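Local coordinates for PppA (Pseudomonas aeruginosa, PDB 6JKV), which probably acts as a metal-dependent serine/threonine phosphatase of the PP2C family, binds manganese, and is a key regulatory component of the type VI secretion system, at residues S155-N167 / H177-G189. Residues are numbered along the deposited sequence; the frame is centred on the assembly and turned at random.
Sequences SRDHSYVQELLDN and HHPRANVVTRAVG
The extended side chain of Arg186 lies over one face of the His158 ring, its CD 3.6 Å from the ring centroid in a CH-pi contact, and the guanidinium continues nearly parallel to the imidazole, the two planes 6° apart. Arg156 O lies over the opposite face, and the Trp137 ring meets the imidazole nearly parallel; ND1 accepts from Gly139 N and NE2 is hydrogen-bonded with Ser197 OG, which fixes the ring's rotation. Next to the ring the backbones join in a single beta bridge between Ser159 and Val184: Thr185 N donates to His158 O at 2.9 Å, from above the carbonyl plane, and Tyr160 N reaches Val183 O at 3.3 Å. Thr185 turns its methyl CG2 to Glu163, 3.4 Å from OE2, while OG1, set between its own backbone N and carbonyl carbon (chi1 57°), comes 3.4 Å from His158 CB. Farther along, Tyr160 runs beside Arg180 in the same direction, CD2 lying 3.7 Å from Arg180 CB. Val161 CG2 packs on the turn at Ala181 and on His178 CB, and one water accepts from Val161 N and donates to Arg180 O and Val183 O. Ser159 OG caps helix 160-165 by accepting from Gln162 N. The contact thus fastens this short surface helix to the loop leading to strand 197-202; the side chain of Val184 touches Asp140 and is about 8 Å from a bound manganese ion.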
loop_
_atom_site.group_PDB
_atom_site.type_symbol
_atom_site.label_atom_id
_atom_site.label_comp_id
_atom_site.label_asym_id
_atom_site.label_seq_id
_atom_site.Cartn_x
_atom_site.Cartn_y
_atom_site.Cartn_z
ATOM N N SER A 155 -9.553 -0.044 -2.108
ATOM C CA SER A 155 -8.835 -0.356 -3.360
ATOM C C SER A 155 -9.355 -1.682 -3.914
ATOM O O SER A 155 -9.919 -2.480 -3.145
ATOM C CB SER A 155 -7.347 -0.386 -3.164
ATOM O OG SER A 155 -6.986 -1.469 -2.324
ATOM N N ARG A 156 -9.151 -1.896 -5.207
ATOM C CA ARG A 156 -9.501 -3.153 -5.908
ATOM C C ARG A 156 -8.281 -3.597 -6.713
ATOM O O ARG A 156 -7.781 -2.808 -7.535
ATOM C CB ARG A 156 -10.722 -2.956 -6.808
ATOM C CG ARG A 156 -10.796 -3.950 -7.958
ATOM C CD ARG A 156 -12.119 -3.917 -8.678
ATOM N NE ARG A 156 -13.166 -4.541 -7.880
ATOM C CZ ARG A 156 -14.404 -4.751 -8.297
ATOM N NH1 ARG A 156 -14.766 -4.382 -9.516
ATOM N NH2 ARG A 156 -15.278 -5.339 -7.495
ATOM N N ASP A 157 -7.841 -4.836 -6.499
ATOM C CA ASP A 157 -6.552 -5.344 -7.022
ATOM C C ASP A 157 -6.497 -5.123 -8.536
ATOM O O ASP A 157 -7.484 -5.442 -9.230
ATOM C CB ASP A 157 -6.362 -6.818 -6.672
ATOM C CG ASP A 157 -6.105 -7.088 -5.194
ATOM O OD1 ASP A 157 -5.922 -6.112 -4.430
ATOM O OD2 ASP A 157 -6.092 -8.273 -4.810
ATOM N N HIS A 158 -5.384 -4.574 -9.020
ATOM C CA HIS A 158 -5.008 -4.613 -10.454
ATOM C C HIS A 158 -4.315 -5.948 -10.699
ATOM O O HIS A 158 -3.078 -6.002 -10.673
ATOM C CB HIS A 158 -4.131 -3.423 -10.828
ATOM C CG HIS A 158 -4.810 -2.115 -10.627
ATOM N ND1 HIS A 158 -4.267 -1.125 -9.837
ATOM C CD2 HIS A 158 -5.982 -1.638 -11.100
ATOM C CE1 HIS A 158 -5.071 -0.085 -9.844
ATOM N NE2 HIS A 158 -6.132 -0.378 -10.611
ATOM N N SER A 159 -5.115 -6.993 -10.889
ATOM C CA SER A 159 -4.648 -8.389 -10.994
ATOM C C SER A 159 -5.487 -9.120 -12.034
ATOM O O SER A 159 -6.675 -8.774 -12.227
ATOM C CB SER A 159 -4.714 -9.094 -9.669
ATOM O OG SER A 159 -6.050 -9.470 -9.362
ATOM N N TYR A 160 -4.858 -10.095 -12.675
ATOM C CA TYR A 160 -5.501 -10.977 -13.670
ATOM C C TYR A 160 -6.725 -11.642 -13.041
ATOM O O TYR A 160 -7.789 -11.679 -13.689
ATOM C CB TYR A 160 -4.513 -12.034 -14.156
ATOM C CG TYR A 160 -4.988 -12.748 -15.387
ATOM C CD1 TYR A 160 -4.869 -12.156 -16.635
ATOM C CD2 TYR A 160 -5.580 -13.996 -15.307
ATOM C CE1 TYR A 160 -5.307 -12.798 -17.780
ATOM C CE2 TYR A 160 -6.011 -14.659 -16.443
ATOM C CZ TYR A 160 -5.886 -14.049 -17.681
ATOM O OH TYR A 160 -6.302 -14.683 -18.815
ATOM N N VAL A 161 -6.557 -12.152 -11.817
ATOM C CA VAL A 161 -7.637 -12.815 -11.038
ATOM C C VAL A 161 -8.802 -11.834 -10.902
ATOM O O VAL A 161 -9.922 -12.225 -11.226
ATOM C CB VAL A 161 -7.138 -13.312 -9.666
ATOM C CG1 VAL A 161 -8.274 -13.870 -8.819
ATOM C CG2 VAL A 161 -6.051 -14.356 -9.832
ATOM N N GLN A 162 -8.540 -10.598 -10.467
ATOM C CA GLN A 162 -9.611 -9.607 -10.185
ATOM C C GLN A 162 -10.410 -9.339 -11.464
ATOM O O GLN A 162 -11.639 -9.192 -11.365
ATOM C CB GLN A 162 -9.045 -8.301 -9.633
ATOM C CG GLN A 162 -10.125 -7.310 -9.222
ATOM C CD GLN A 162 -10.890 -7.789 -8.014
ATOM O OE1 GLN A 162 -10.339 -7.899 -6.923
ATOM N NE2 GLN A 162 -12.174 -8.052 -8.189
ATOM N N GLU A 163 -9.746 -9.289 -12.620
ATOM C CA GLU A 163 -10.427 -9.067 -13.924
ATOM C C GLU A 163 -11.330 -10.261 -14.231
ATOM O O GLU A 163 -12.452 -10.031 -14.716
ATOM C CB GLU A 163 -9.426 -8.835 -15.050
ATOM C CG GLU A 163 -8.523 -7.637 -14.811
ATOM C CD GLU A 163 -7.527 -7.375 -15.928
ATOM O OE1 GLU A 163 -7.439 -6.219 -16.373
ATOM O OE2 GLU A 163 -6.825 -8.323 -16.345
ATOM N N LEU A 164 -10.871 -11.482 -13.950
ATOM C CA LEU A 164 -11.703 -12.696 -14.141
ATOM C C LEU A 164 -12.896 -12.641 -13.176
ATOM O O LEU A 164 -14.012 -12.988 -13.599
ATOM C CB LEU A 164 -10.868 -13.963 -13.926
ATOM C CG LEU A 164 -9.793 -14.254 -14.968
ATOM C CD1 LEU A 164 -8.891 -15.377 -14.482
ATOM C CD2 LEU A 164 -10.397 -14.608 -16.315
ATOM N N LEU A 165 -12.688 -12.200 -11.932
ATOM C CA LEU A 165 -13.770 -12.163 -10.916
ATOM C C LEU A 165 -14.755 -11.053 -11.280
ATOM O O LEU A 165 -15.963 -11.236 -11.048
ATOM C CB LEU A 165 -13.199 -11.930 -9.515
ATOM C CG LEU A 165 -14.256 -11.794 -8.418
ATOM C CD1 LEU A 165 -15.063 -13.073 -8.285
ATOM C CD2 LEU A 165 -13.622 -11.417 -7.085
ATOM N N ASP A 166 -14.253 -9.937 -11.817
ATOM C CA ASP A 166 -15.100 -8.793 -12.245
ATOM C C ASP A 166 -15.932 -9.178 -13.477
ATOM O O ASP A 166 -16.772 -8.354 -13.878
ATOM C CB ASP A 166 -14.262 -7.536 -12.509
ATOM C CG ASP A 166 -13.710 -6.891 -11.247
ATOM O OD1 ASP A 166 -14.178 -7.245 -10.155
ATOM O OD2 ASP A 166 -12.798 -6.055 -11.358
ATOM N N ASN A 167 -15.710 -10.365 -14.060
ATOM C CA ASN A 167 -16.438 -10.852 -15.264
ATOM C C ASN A 167 -17.136 -12.176 -14.941
ATOM O O ASN A 167 -17.309 -12.971 -15.885
ATOM C CB ASN A 167 -15.502 -11.017 -16.464
ATOM C CG ASN A 167 -14.991 -9.702 -17.008
ATOM O OD1 ASN A 167 -15.325 -8.639 -16.489
ATOM N ND2 ASN A 167 -14.194 -9.766 -18.066
ATOM N N HIS A 177 -7.957 -17.968 -3.933
ATOM C CA HIS A 177 -6.595 -18.552 -4.075
ATOM C C HIS A 177 -6.443 -19.171 -5.472
ATOM O O HIS A 177 -6.398 -20.404 -5.589
ATOM C CB HIS A 177 -6.308 -19.564 -2.959
ATOM C CG HIS A 177 -4.883 -20.004 -2.914
ATOM N ND1 HIS A 177 -4.501 -21.302 -3.167
ATOM C CD2 HIS A 177 -3.744 -19.318 -2.674
ATOM C CE1 HIS A 177 -3.191 -21.399 -3.079
ATOM N NE2 HIS A 177 -2.703 -20.201 -2.783
ATOM N N HIS A 178 -6.367 -18.315 -6.491
ATOM C CA HIS A 178 -6.303 -18.666 -7.931
ATOM C C HIS A 178 -4.846 -18.756 -8.379
ATOM O O HIS A 178 -4.012 -17.956 -7.958
ATOM C CB HIS A 178 -7.069 -17.629 -8.756
ATOM C CG HIS A 178 -7.441 -18.104 -10.122
ATOM N ND1 HIS A 178 -6.663 -17.857 -11.232
ATOM C CD2 HIS A 178 -8.515 -18.789 -10.563
ATOM C CE1 HIS A 178 -7.228 -18.386 -12.300
ATOM N NE2 HIS A 178 -8.365 -18.968 -11.914
ATOM N N PRO A 179 -4.492 -19.731 -9.248
ATOM C CA PRO A 179 -3.109 -19.874 -9.709
ATOM C C PRO A 179 -2.575 -18.680 -10.516
ATOM O O PRO A 179 -1.371 -18.559 -10.597
ATOM C CB PRO A 179 -3.124 -21.159 -10.552
ATOM C CG PRO A 179 -4.578 -21.384 -10.909
ATOM C CD PRO A 179 -5.375 -20.785 -9.773
ATOM N N ARG A 180 -3.446 -17.814 -11.047
ATOM C CA ARG A 180 -3.040 -16.622 -11.840
ATOM C C ARG A 180 -2.832 -15.396 -10.943
ATOM O O ARG A 180 -2.640 -14.303 -11.493
ATOM C CB ARG A 180 -4.088 -16.311 -12.911
ATOM C CG ARG A 180 -4.276 -17.415 -13.942
ATOM C CD ARG A 180 -3.142 -17.475 -14.938
ATOM N NE ARG A 180 -3.329 -18.586 -15.861
ATOM C CZ ARG A 180 -3.654 -18.481 -17.148
ATOM N NH1 ARG A 180 -3.813 -17.296 -17.712
ATOM N NH2 ARG A 180 -3.790 -19.568 -17.883
ATOM N N ALA A 181 -2.805 -15.567 -9.620
ATOM C CA ALA A 181 -2.727 -14.459 -8.637
ATOM C C ALA A 181 -1.387 -13.714 -8.723
ATOM O O ALA A 181 -1.310 -12.603 -8.189
ATOM C CB ALA A 181 -2.960 -14.985 -7.239
ATOM N N ASN A 182 -0.356 -14.301 -9.335
ATOM C CA ASN A 182 0.993 -13.682 -9.360
ATOM C C ASN A 182 1.100 -12.678 -10.512
ATOM O O ASN A 182 2.122 -11.986 -10.594
ATOM C CB ASN A 182 2.093 -14.737 -9.438
ATOM C CG ASN A 182 2.426 -15.315 -8.077
ATOM O OD1 ASN A 182 1.684 -16.135 -7.538
ATOM N ND2 ASN A 182 3.545 -14.887 -7.511
ATOM N N VAL A 183 0.082 -12.591 -11.365
ATOM C CA VAL A 183 0.061 -11.609 -12.480
ATOM C C VAL A 183 -0.568 -10.320 -11.961
ATOM O O VAL A 183 -1.755 -10.320 -11.643
ATOM C CB VAL A 183 -0.680 -12.157 -13.707
ATOM C CG1 VAL A 183 -0.879 -11.081 -14.762
ATOM C CG2 VAL A 183 0.053 -13.353 -14.282
ATOM N N VAL A 184 0.235 -9.269 -11.860
ATOM C CA VAL A 184 -0.239 -7.898 -11.542
ATOM C C VAL A 184 -0.398 -7.159 -12.871
ATOM O O VAL A 184 0.529 -7.217 -13.698
ATOM C CB VAL A 184 0.725 -7.194 -10.570
ATOM C CG1 VAL A 184 0.396 -5.729 -10.420
ATOM C CG2 VAL A 184 0.726 -7.884 -9.215
ATOM N N THR A 185 -1.554 -6.532 -13.084
ATOM C CA THR A 185 -1.904 -5.893 -14.379
ATOM C C THR A 185 -1.456 -4.434 -14.393
ATOM O O THR A 185 -1.327 -3.875 -15.480
ATOM C CB THR A 185 -3.401 -6.012 -14.673
ATOM O OG1 THR A 185 -4.109 -5.433 -13.583
ATOM C CG2 THR A 185 -3.850 -7.447 -14.837
ATOM N N ARG A 186 -1.258 -3.818 -13.234
ATOM C CA ARG A 186 -0.657 -2.466 -13.175
ATOM C C ARG A 186 0.243 -2.391 -11.949
ATOM O O ARG A 186 -0.110 -2.965 -10.892
ATOM C CB ARG A 186 -1.696 -1.341 -13.127
ATOM C CG ARG A 186 -2.997 -1.608 -13.863
ATOM C CD ARG A 186 -3.910 -0.407 -13.733
ATOM N NE ARG A 186 -5.180 -0.621 -14.411
ATOM C CZ ARG A 186 -6.156 0.273 -14.480
ATOM N NH1 ARG A 186 -6.016 1.460 -13.912
ATOM N NH2 ARG A 186 -7.271 -0.024 -15.122
ATOM N N ALA A 187 1.389 -1.742 -12.124
ATOM C CA ALA A 187 2.363 -1.468 -11.057
ATOM C C ALA A 187 3.413 -0.523 -11.625
ATOM O O ALA A 187 3.491 -0.366 -12.867
ATOM C CB ALA A 187 2.991 -2.742 -10.533
ATOM N N VAL A 188 4.188 0.072 -10.732
ATOM C CA VAL A 188 5.282 0.992 -11.110
ATOM C C VAL A 188 6.316 0.183 -11.892
ATOM O O VAL A 188 6.764 -0.861 -11.384
ATOM C CB VAL A 188 5.881 1.681 -9.877
ATOM C CG1 VAL A 188 6.998 2.625 -10.271
ATOM C CG2 VAL A 188 4.816 2.425 -9.090
ATOM N N GLY A 189 6.623 0.630 -13.110
ATOM C CA GLY A 189 7.676 0.054 -13.964
ATOM C C GLY A 189 7.165 -0.997 -14.932
ATOM O O GLY A 189 7.969 -1.438 -15.778
HETATM O O HOH W 1 -3.511 -11.996 -10.836
#